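Local coordinates for protein putative tagatose-6-phosphate ketose/aldose isomerase (Escherichia coli, PDB 3C3J) that is probably an enzyme of the SIS-domain family, with two such domains, each built round a parallel beta sheet, at residues G62-I67 against F170-S175; L159-E164 against I176-A181; G217-A222 against I309-E314. All coordinates share one frame; numbering follows the deposited sequence.

Contact 1 (G62-I67 against F170-S175); sequences GTSAFI and FAMTSS
Met172, a selenomethionine in this model, keeps CG beside its backbone N (chi1 -67°) and stays extended along the next bond, which brings SE beside Thr63; the bend at chi3 (63°) then turns CE to the hydroxyl of Ser64. That hydroxyl stands at the methyl end of the longer chain, with Ser64 OG 3.3 Å from Met172 CE and 3.6 Å from Met172 SE. A side chain as short as serine suits the place, since it puts its hydroxyl directly beside the methyl end of Met172. Thr63 and Met172 slide past one another in opposite directions: Thr63 CG2 lies 4.1 Å from Met172 CB, and Thr63 CB is equally far from Met172 SE. The beta-branch of the threonine thus splits its work. CG2, anti to the backbone N, packs on the flexible chain, while OG1 receives a hydrogen bond from a water at 2.8 Å. That water accepts in turn from Met172 N at 3.1 Å, bridging the segments, and OG1 is also hydrogen-bonded to Glu241 of helix 235-249. In the parallel alpha/beta fold of the first SIS domain, 62-67 follows strand 55-59 and enters helix 63-79 in what looks like a strand-turn-helix arrangement, whereas 170-175 leads into helix 174-187. Asp167 ties down this second approach, its two carboxylate oxygens hydrogen-bonding Thr173 N and the hydroxyls of Ser174 and Ser175. Gly62 makes the turn before Thr63 with a positive phi (58°), a conformation that glycine adopts easily. Its carbonyl accepts from Ala65 N, and Gly62 O also sits 3.4 Å above the ring plane of Phe66, over the centre of that ring.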
loop_
_atom_site.group_PDB
_atom_site.type_symbol
_atom_site.label_atom_id
_atom_site.label_comp_id
_atom_site.label_asym_id
_atom_site.label_seq_id
_atom_site.Cartn_x
_atom_site.Cartn_y
_atom_site.Cartn_z
ATOM N N GLY A 62 1.364 -7.680 9.200
ATOM C CA GLY A 62 2.731 -7.843 8.681
ATOM C C GLY A 62 2.739 -8.651 7.386
ATOM O O GLY A 62 1.911 -8.425 6.480
ATOM N N THR A 63 3.662 -9.607 7.316
ATOM C CA THR A 63 3.733 -10.563 6.201
ATOM C C THR A 63 2.387 -11.192 5.838
ATOM O O THR A 63 2.081 -11.363 4.671
ATOM C CB THR A 63 4.754 -11.670 6.521
ATOM O OG1 THR A 63 6.074 -11.099 6.535
ATOM C CG2 THR A 63 4.689 -12.813 5.500
ATOM N N SER A 64 1.580 -11.515 6.843
ATOM C CA SER A 64 0.264 -12.131 6.610
ATOM C C SER A 64 -0.679 -11.179 5.906
ATOM O O SER A 64 -1.589 -11.635 5.238
ATOM C CB SER A 64 -0.367 -12.643 7.902
ATOM O OG SER A 64 0.377 -13.736 8.421
ATOM N N ALA A 65 -0.462 -9.868 6.058
ATOM C CA ALA A 65 -1.265 -8.876 5.333
ATOM C C ALA A 65 -0.967 -8.920 3.843
ATOM O O ALA A 65 -1.833 -8.604 3.017
ATOM C CB ALA A 65 -1.001 -7.466 5.864
ATOM N N PHE A 66 0.254 -9.297 3.482
ATOM C CA PHE A 66 0.662 -9.218 2.070
ATOM C C PHE A 66 0.052 -10.334 1.229
ATOM O O PHE A 66 -0.001 -10.220 0.008
ATOM C CB PHE A 66 2.199 -9.190 1.944
ATOM C CG PHE A 66 2.851 -8.159 2.820
ATOM C CD1 PHE A 66 2.218 -6.950 3.113
ATOM C CD2 PHE A 66 4.119 -8.387 3.358
ATOM C CE1 PHE A 66 2.833 -6.004 3.963
ATOM C CE2 PHE A 66 4.721 -7.453 4.179
ATOM C CZ PHE A 66 4.082 -6.258 4.483
ATOM N N ILE A 67 -0.470 -11.380 1.862
ATOM C CA ILE A 67 -1.180 -12.428 1.131
ATOM C C ILE A 67 -2.326 -11.811 0.317
ATOM O O ILE A 67 -2.384 -11.973 -0.882
ATOM C CB ILE A 67 -1.713 -13.565 2.056
ATOM C CG1 ILE A 67 -0.533 -14.238 2.774
ATOM C CG2 ILE A 67 -2.594 -14.608 1.232
ATOM C CD1 ILE A 67 -0.930 -15.185 3.858
ATOM N N PHE A 170 11.746 -16.181 13.272
ATOM C CA PHE A 170 11.135 -14.856 13.397
ATOM C C PHE A 170 10.392 -14.441 12.108
ATOM O O PHE A 170 9.242 -13.997 12.138
ATOM C CB PHE A 170 12.264 -13.834 13.682
ATOM C CG PHE A 170 11.830 -12.410 13.631
ATOM C CD1 PHE A 170 11.000 -11.903 14.609
ATOM C CD2 PHE A 170 12.268 -11.563 12.618
ATOM C CE1 PHE A 170 10.594 -10.573 14.568
ATOM C CE2 PHE A 170 11.874 -10.247 12.570
ATOM C CZ PHE A 170 11.040 -9.746 13.536
ATOM N N ALA A 171 11.101 -14.559 10.996
ATOM C CA ALA A 171 10.605 -14.193 9.683
ATOM C C ALA A 171 9.793 -15.353 9.107
ATOM O O ALA A 171 10.314 -16.457 8.956
ATOM C CB ALA A 171 11.766 -13.857 8.782
HETATM N N MSE A 172 8.538 -15.086 8.754
HETATM C CA MSE A 172 7.647 -16.103 8.198
HETATM C C MSE A 172 8.066 -16.462 6.783
HETATM O O MSE A 172 8.348 -15.581 5.981
HETATM C CB MSE A 172 6.217 -15.589 8.161
HETATM C CG MSE A 172 5.571 -15.379 9.512
HETATM SE SE MSE A 172 3.808 -14.502 9.259
HETATM C CE MSE A 172 2.839 -15.876 8.223
ATOM N N THR A 173 8.116 -17.752 6.486
ATOM C CA THR A 173 8.426 -18.242 5.138
ATOM C C THR A 173 7.351 -19.267 4.738
ATOM O O THR A 173 6.379 -18.922 4.015
ATOM C CB THR A 173 9.871 -18.822 5.056
ATOM O OG1 THR A 173 10.033 -19.929 5.953
ATOM C CG2 THR A 173 10.914 -17.728 5.382
ATOM N N SER A 174 7.491 -20.507 5.198
ATOM C CA SER A 174 6.503 -21.547 4.815
ATOM C C SER A 174 5.088 -21.262 5.316
ATOM O O SER A 174 4.119 -21.712 4.704
ATOM C CB SER A 174 6.935 -22.963 5.249
ATOM O OG SER A 174 6.847 -23.171 6.648
ATOM N N SER A 175 4.945 -20.532 6.418
ATOM C CA SER A 175 3.601 -20.182 6.925
ATOM C C SER A 175 2.865 -19.313 5.878
ATOM O O SER A 175 1.775 -19.670 5.411
ATOM C CB SER A 175 3.691 -19.484 8.280
ATOM O OG SER A 175 4.590 -18.394 8.233
HETATM O O HOH W 1 7.713 -12.131 8.568
#

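Contact 2 (L159-E164 against I176-A181); sequences LLMPAE and ITTMMA
Met161, a selenomethionine in this model, lays its CG 3.8 Å from Met179 CG, the two long chains crossing at about a right angle. The pair joins the end of strand 159-160, an outermost strand, within this chain, of the parallel sheet in the first SIS domain, to helix 174-187, which packs beside it. Backbone hydrogen bonding of Met161 with Thr139 holds the root of the side chain near the neighbouring strand. The bend at chi2 (-61°) sets SE against the helix backbone, 3.9 Å from Met179 CA and 3.8 Å from Thr178 O, and chi3 (91°) only turns CE back toward its own chain. An unbranched, flexible residue suits this position because it can follow the uneven surface of a helix. Met179, also a selenomethionine, offers only the start of its chain here; the rest turns off toward Met172 and Ser64.

The CD corner of the rigid Pro162 ring faces the compact methyl CG2 of Thr178. Thr178 can serve both the helix and the contact: OG1 is hydrogen-bonded back to Ser174 O one turn earlier, and CG2, anti to the backbone N, is the branch left to meet the loop. That methyl touches both loop residues, with Thr178 CG2 3.8 Å from Pro162 CD and 4.0 Å from Met161 SE.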
loop_
_atom_site.group_PDB
_atom_site.type_symbol
_atom_site.label_atom_id
_atom_site.label_comp_id
_atom_site.label_asym_id
_atom_site.label_seq_id
_atom_site.Cartn_x
_atom_site.Cartn_y
_atom_site.Cartn_z
ATOM N N LEU A 159 -9.346 -23.593 8.811
ATOM C CA LEU A 159 -8.485 -24.452 8.040
ATOM C C LEU A 159 -7.078 -24.428 8.659
ATOM O O LEU A 159 -6.422 -23.389 8.737
ATOM C CB LEU A 159 -8.501 -23.982 6.604
ATOM C CG LEU A 159 -7.754 -24.727 5.536
ATOM C CD1 LEU A 159 -8.169 -26.210 5.513
ATOM C CD2 LEU A 159 -8.080 -23.989 4.201
ATOM N N LEU A 160 -6.630 -25.593 9.078
ATOM C CA LEU A 160 -5.328 -25.742 9.717
ATOM C C LEU A 160 -4.246 -26.080 8.695
ATOM O O LEU A 160 -4.435 -26.980 7.860
ATOM C CB LEU A 160 -5.423 -26.847 10.769
ATOM C CG LEU A 160 -4.250 -27.001 11.735
ATOM C CD1 LEU A 160 -4.041 -25.749 12.593
ATOM C CD2 LEU A 160 -4.488 -28.260 12.618
HETATM N N MSE A 161 -3.111 -25.392 8.769
HETATM C CA MSE A 161 -2.001 -25.629 7.830
HETATM C C MSE A 161 -1.198 -26.825 8.357
HETATM O O MSE A 161 -1.362 -27.197 9.537
HETATM C CB MSE A 161 -1.111 -24.388 7.725
HETATM C CG MSE A 161 -1.791 -23.165 7.187
HETATM SE SE MSE A 161 -2.477 -23.421 5.370
HETATM C CE MSE A 161 -4.327 -24.059 5.694
ATOM N N PRO A 162 -0.365 -27.452 7.497
ATOM C CA PRO A 162 0.488 -28.534 7.995
ATOM C C PRO A 162 1.398 -28.080 9.142
ATOM O O PRO A 162 1.837 -26.931 9.195
ATOM C CB PRO A 162 1.286 -28.961 6.755
ATOM C CG PRO A 162 0.390 -28.498 5.588
ATOM C CD PRO A 162 -0.170 -27.228 6.059
ATOM N N ALA A 163 1.637 -28.987 10.072
ATOM C CA ALA A 163 2.350 -28.682 11.310
ATOM C C ALA A 163 3.704 -28.015 11.097
ATOM O O ALA A 163 4.062 -27.117 11.852
ATOM C CB ALA A 163 2.512 -29.930 12.143
ATOM N N GLU A 164 4.452 -28.431 10.073
ATOM C CA GLU A 164 5.783 -27.865 9.837
ATOM C C GLU A 164 5.766 -26.396 9.450
ATOM O O GLU A 164 6.806 -25.732 9.510
ATOM C CB GLU A 164 6.568 -28.650 8.778
ATOM C CG GLU A 164 6.073 -28.514 7.299
ATOM C CD GLU A 164 4.986 -29.493 6.922
ATOM O OE1 GLU A 164 4.237 -29.921 7.820
ATOM O OE2 GLU A 164 4.897 -29.839 5.713
ATOM N N ILE A 176 3.500 -18.227 5.461
ATOM C CA ILE A 176 2.895 -17.324 4.496
ATOM C C ILE A 176 2.608 -18.022 3.148
ATOM O O ILE A 176 1.499 -17.957 2.650
ATOM C CB ILE A 176 3.679 -15.978 4.309
ATOM C CG1 ILE A 176 3.002 -15.110 3.235
ATOM C CG2 ILE A 176 5.142 -16.172 3.934
ATOM C CD1 ILE A 176 3.411 -15.365 1.831
ATOM N N THR A 177 3.591 -18.689 2.563
ATOM C CA THR A 177 3.371 -19.318 1.257
ATOM C C THR A 177 2.315 -20.441 1.327
ATOM O O THR A 177 1.481 -20.580 0.409
ATOM C CB THR A 177 4.686 -19.787 0.608
ATOM O OG1 THR A 177 5.321 -20.766 1.455
ATOM C CG2 THR A 177 5.608 -18.547 0.311
ATOM N N THR A 178 2.283 -21.196 2.421
ATOM C CA THR A 178 1.312 -22.283 2.503
ATOM C C THR A 178 -0.109 -21.751 2.711
ATOM O O THR A 178 -1.068 -22.232 2.080
ATOM C CB THR A 178 1.722 -23.369 3.551
ATOM O OG1 THR A 178 3.085 -23.767 3.313
ATOM C CG2 THR A 178 0.789 -24.597 3.437
HETATM N N MSE A 179 -0.240 -20.707 3.525
HETATM C CA MSE A 179 -1.524 -20.038 3.699
HETATM C C MSE A 179 -2.016 -19.442 2.388
HETATM O O MSE A 179 -3.195 -19.564 2.076
HETATM C CB MSE A 179 -1.444 -18.962 4.795
HETATM C CG MSE A 179 -1.366 -19.572 6.192
HETATM SE SE MSE A 179 -1.466 -18.256 7.656
HETATM C CE MSE A 179 -0.055 -17.088 7.113
HETATM N N MSE A 180 -1.107 -18.833 1.620
HETATM C CA MSE A 180 -1.457 -18.235 0.354
HETATM C C MSE A 180 -1.961 -19.262 -0.668
HETATM O O MSE A 180 -2.986 -19.058 -1.315
HETATM C CB MSE A 180 -0.280 -17.458 -0.232
HETATM C CG MSE A 180 -0.654 -16.734 -1.508
HETATM SE SE MSE A 180 0.538 -15.232 -1.861
HETATM C CE MSE A 180 2.290 -16.187 -1.893
ATOM N N ALA A 181 -1.219 -20.353 -0.817
ATOM C CA ALA A 181 -1.599 -21.454 -1.716
ATOM C C ALA A 181 -2.923 -22.066 -1.292
ATOM O O ALA A 181 -3.762 -22.384 -2.136
ATOM C CB ALA A 181 -0.513 -22.525 -1.733
#

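Contact 3 (G217-A222 against I309-E314); sequences GVFGYA and IAIAAE
Phe219 and Ile309 make the tight half of this contact. The Ile309 chain is extended at its second torsion (chi2 178°), which sends CD1 out from the strand to the base of the aromatic side chain. There Ile309 CD1 lies 3.5 Å from Phe219 CD1, and 3.6 Å separates it from Phe219 CB. One methyl therefore fills the corner where the ring joins its stem, and the two side chains cross obliquely. Ile311, two residues further along the same strand, packs more loosely. Its CD1 comes to the far part of the ring, 4.0 Å from Phe219 CE1 and 4.1 Å from Phe219 CZ, the two side chains crossing at about a right angle, with the methyl oblique to the ring. Both isoleucines suit a strand, where beta-branched residues are at ease, and each adds a slim terminal methyl that can touch a flat ring.

Phe219 itself is buried. Val218 CG1 sits 4.0 Å above one face of its ring, offset toward the rim, while Leu277, Val279 and Phe349 add further apolar contacts. The loop around it is less enclosed: Val218, Gly220 and Tyr221 are partly exposed, and at the other end of the contact the chain leaves strand 307-312 for the surface, where Glu314 is exposed as befits a charged residue. Gly220, with a positive phi (116°), lets the backbone turn straight after the buried ring. Phe219, from the loop before strand 226-231, thus packs against inner strands 276-281 and 307-312 of the parallel alpha/beta fold in the second SIS domain.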
loop_
_atom_site.group_PDB
_atom_site.type_symbol
_atom_site.label_atom_id
_atom_site.label_comp_id
_atom_site.label_asym_id
_atom_site.label_seq_id
_atom_site.Cartn_x
_atom_site.Cartn_y
_atom_site.Cartn_z
ATOM N N GLY A 217 24.783 -16.679 -1.926
ATOM C CA GLY A 217 24.007 -15.530 -1.488
ATOM C C GLY A 217 22.946 -15.049 -2.465
ATOM O O GLY A 217 22.424 -13.961 -2.279
ATOM N N VAL A 218 22.674 -15.840 -3.510
ATOM C CA VAL A 218 21.533 -15.656 -4.443
ATOM C C VAL A 218 21.657 -14.507 -5.452
ATOM O O VAL A 218 21.695 -14.756 -6.663
ATOM C CB VAL A 218 20.182 -15.536 -3.690
ATOM C CG1 VAL A 218 19.012 -15.625 -4.697
ATOM C CG2 VAL A 218 20.085 -16.643 -2.617
ATOM N N PHE A 219 21.631 -13.265 -4.968
ATOM C CA PHE A 219 21.999 -12.111 -5.783
ATOM C C PHE A 219 23.469 -11.755 -5.521
ATOM O O PHE A 219 24.060 -11.028 -6.319
ATOM C CB PHE A 219 21.120 -10.890 -5.505
ATOM C CG PHE A 219 19.630 -11.168 -5.583
ATOM C CD1 PHE A 219 19.110 -11.960 -6.583
ATOM C CD2 PHE A 219 18.757 -10.609 -4.664
ATOM C CE1 PHE A 219 17.741 -12.228 -6.657
ATOM C CE2 PHE A 219 17.371 -10.891 -4.725
ATOM C CZ PHE A 219 16.888 -11.687 -5.720
ATOM N N GLY A 220 24.039 -12.233 -4.408
ATOM C CA GLY A 220 25.463 -12.016 -4.100
ATOM C C GLY A 220 25.674 -11.181 -2.860
ATOM O O GLY A 220 24.726 -10.870 -2.145
ATOM N N TYR A 221 26.932 -10.814 -2.604
ATOM C CA TYR A 221 27.308 -10.075 -1.393
ATOM C C TYR A 221 27.959 -8.704 -1.643
ATOM O O TYR A 221 28.829 -8.268 -0.876
ATOM C CB TYR A 221 28.232 -10.928 -0.527
ATOM C CG TYR A 221 27.643 -12.277 -0.140
ATOM C CD1 TYR A 221 26.534 -12.358 0.705
ATOM C CD2 TYR A 221 28.217 -13.467 -0.591
ATOM C CE1 TYR A 221 26.006 -13.583 1.077
ATOM C CE2 TYR A 221 27.697 -14.686 -0.240
ATOM C CZ TYR A 221 26.590 -14.745 0.601
ATOM O OH TYR A 221 26.070 -15.949 0.972
ATOM N N ALA A 222 27.525 -8.009 -2.681
ATOM C CA ALA A 222 28.004 -6.653 -2.961
ATOM C C ALA A 222 27.613 -5.681 -1.849
ATOM O O ALA A 222 26.651 -5.910 -1.117
ATOM C CB ALA A 222 27.489 -6.167 -4.321
ATOM N N ILE A 309 18.621 -6.429 -11.389
ATOM C CA ILE A 309 18.397 -7.853 -11.668
ATOM C C ILE A 309 16.942 -8.045 -12.084
ATOM O O ILE A 309 16.046 -7.645 -11.367
ATOM C CB ILE A 309 18.674 -8.739 -10.424
ATOM C CG1 ILE A 309 20.108 -8.588 -9.938
ATOM C CG2 ILE A 309 18.374 -10.218 -10.685
ATOM C CD1 ILE A 309 20.388 -9.413 -8.697
ATOM N N ALA A 310 16.738 -8.627 -13.259
ATOM C CA ALA A 310 15.430 -9.047 -13.732
ATOM C C ALA A 310 15.290 -10.533 -13.454
ATOM O O ALA A 310 16.184 -11.325 -13.801
ATOM C CB ALA A 310 15.293 -8.800 -15.203
ATOM N N ILE A 311 14.164 -10.915 -12.856
ATOM C CA ILE A 311 13.788 -12.317 -12.717
ATOM C C ILE A 311 12.571 -12.568 -13.616
ATOM O O ILE A 311 11.553 -11.897 -13.479
ATOM C CB ILE A 311 13.495 -12.712 -11.244
ATOM C CG1 ILE A 311 14.646 -12.274 -10.322
ATOM C CG2 ILE A 311 13.274 -14.210 -11.128
ATOM C CD1 ILE A 311 14.399 -12.549 -8.836
ATOM N N ALA A 312 12.701 -13.497 -14.569
ATOM C CA ALA A 312 11.656 -13.732 -15.569
ATOM C C ALA A 312 11.595 -15.170 -16.056
ATOM O O ALA A 312 12.608 -15.872 -16.068
ATOM C CB ALA A 312 11.826 -12.783 -16.765
ATOM N N ALA A 313 10.403 -15.573 -16.504
ATOM C CA ALA A 313 10.187 -16.865 -17.145
ATOM C C ALA A 313 10.817 -16.932 -18.536
ATOM O O ALA A 313 11.323 -17.964 -18.918
ATOM C CB ALA A 313 8.720 -17.160 -17.244
ATOM N N GLU A 314 10.751 -15.833 -19.291
ATOM C CA GLU A 314 11.307 -15.760 -20.643
ATOM C C GLU A 314 12.398 -14.717 -20.686
ATOM O O GLU A 314 12.215 -13.612 -20.176
ATOM C CB GLU A 314 10.273 -15.271 -21.640
ATOM C CG GLU A 314 8.983 -16.028 -21.747
ATOM C CD GLU A 314 8.123 -15.441 -22.888
ATOM O OE1 GLU A 314 8.699 -14.708 -23.737
ATOM O OE2 GLU A 314 6.885 -15.685 -22.927
#

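The contacts are made mostly by buried side chains; Met172 and Pro162 are partly exposed, and all three touching residues of contact 3 are buried. Contact 1 lies nearest the centre of the chain and contact 3 furthest from it. Contacts 1 and 2 belong to the first SIS domain, share helix 174-187 and touch directly: Thr63 CG2 lies 3.5 Å from Ile176 CB, and Ile67 also meets Ile176. Contact 3 stands apart in the second SIS domain, about 22 Å between centres from contact 1. The chemistry shifts accordingly: contact 1, near helix 235-249, mixes hydroxyls and a bridging water with selenomethionine; contact 2 is mainly apolar against a helix; contact 3 is wholly hydrocarbon, on a strand.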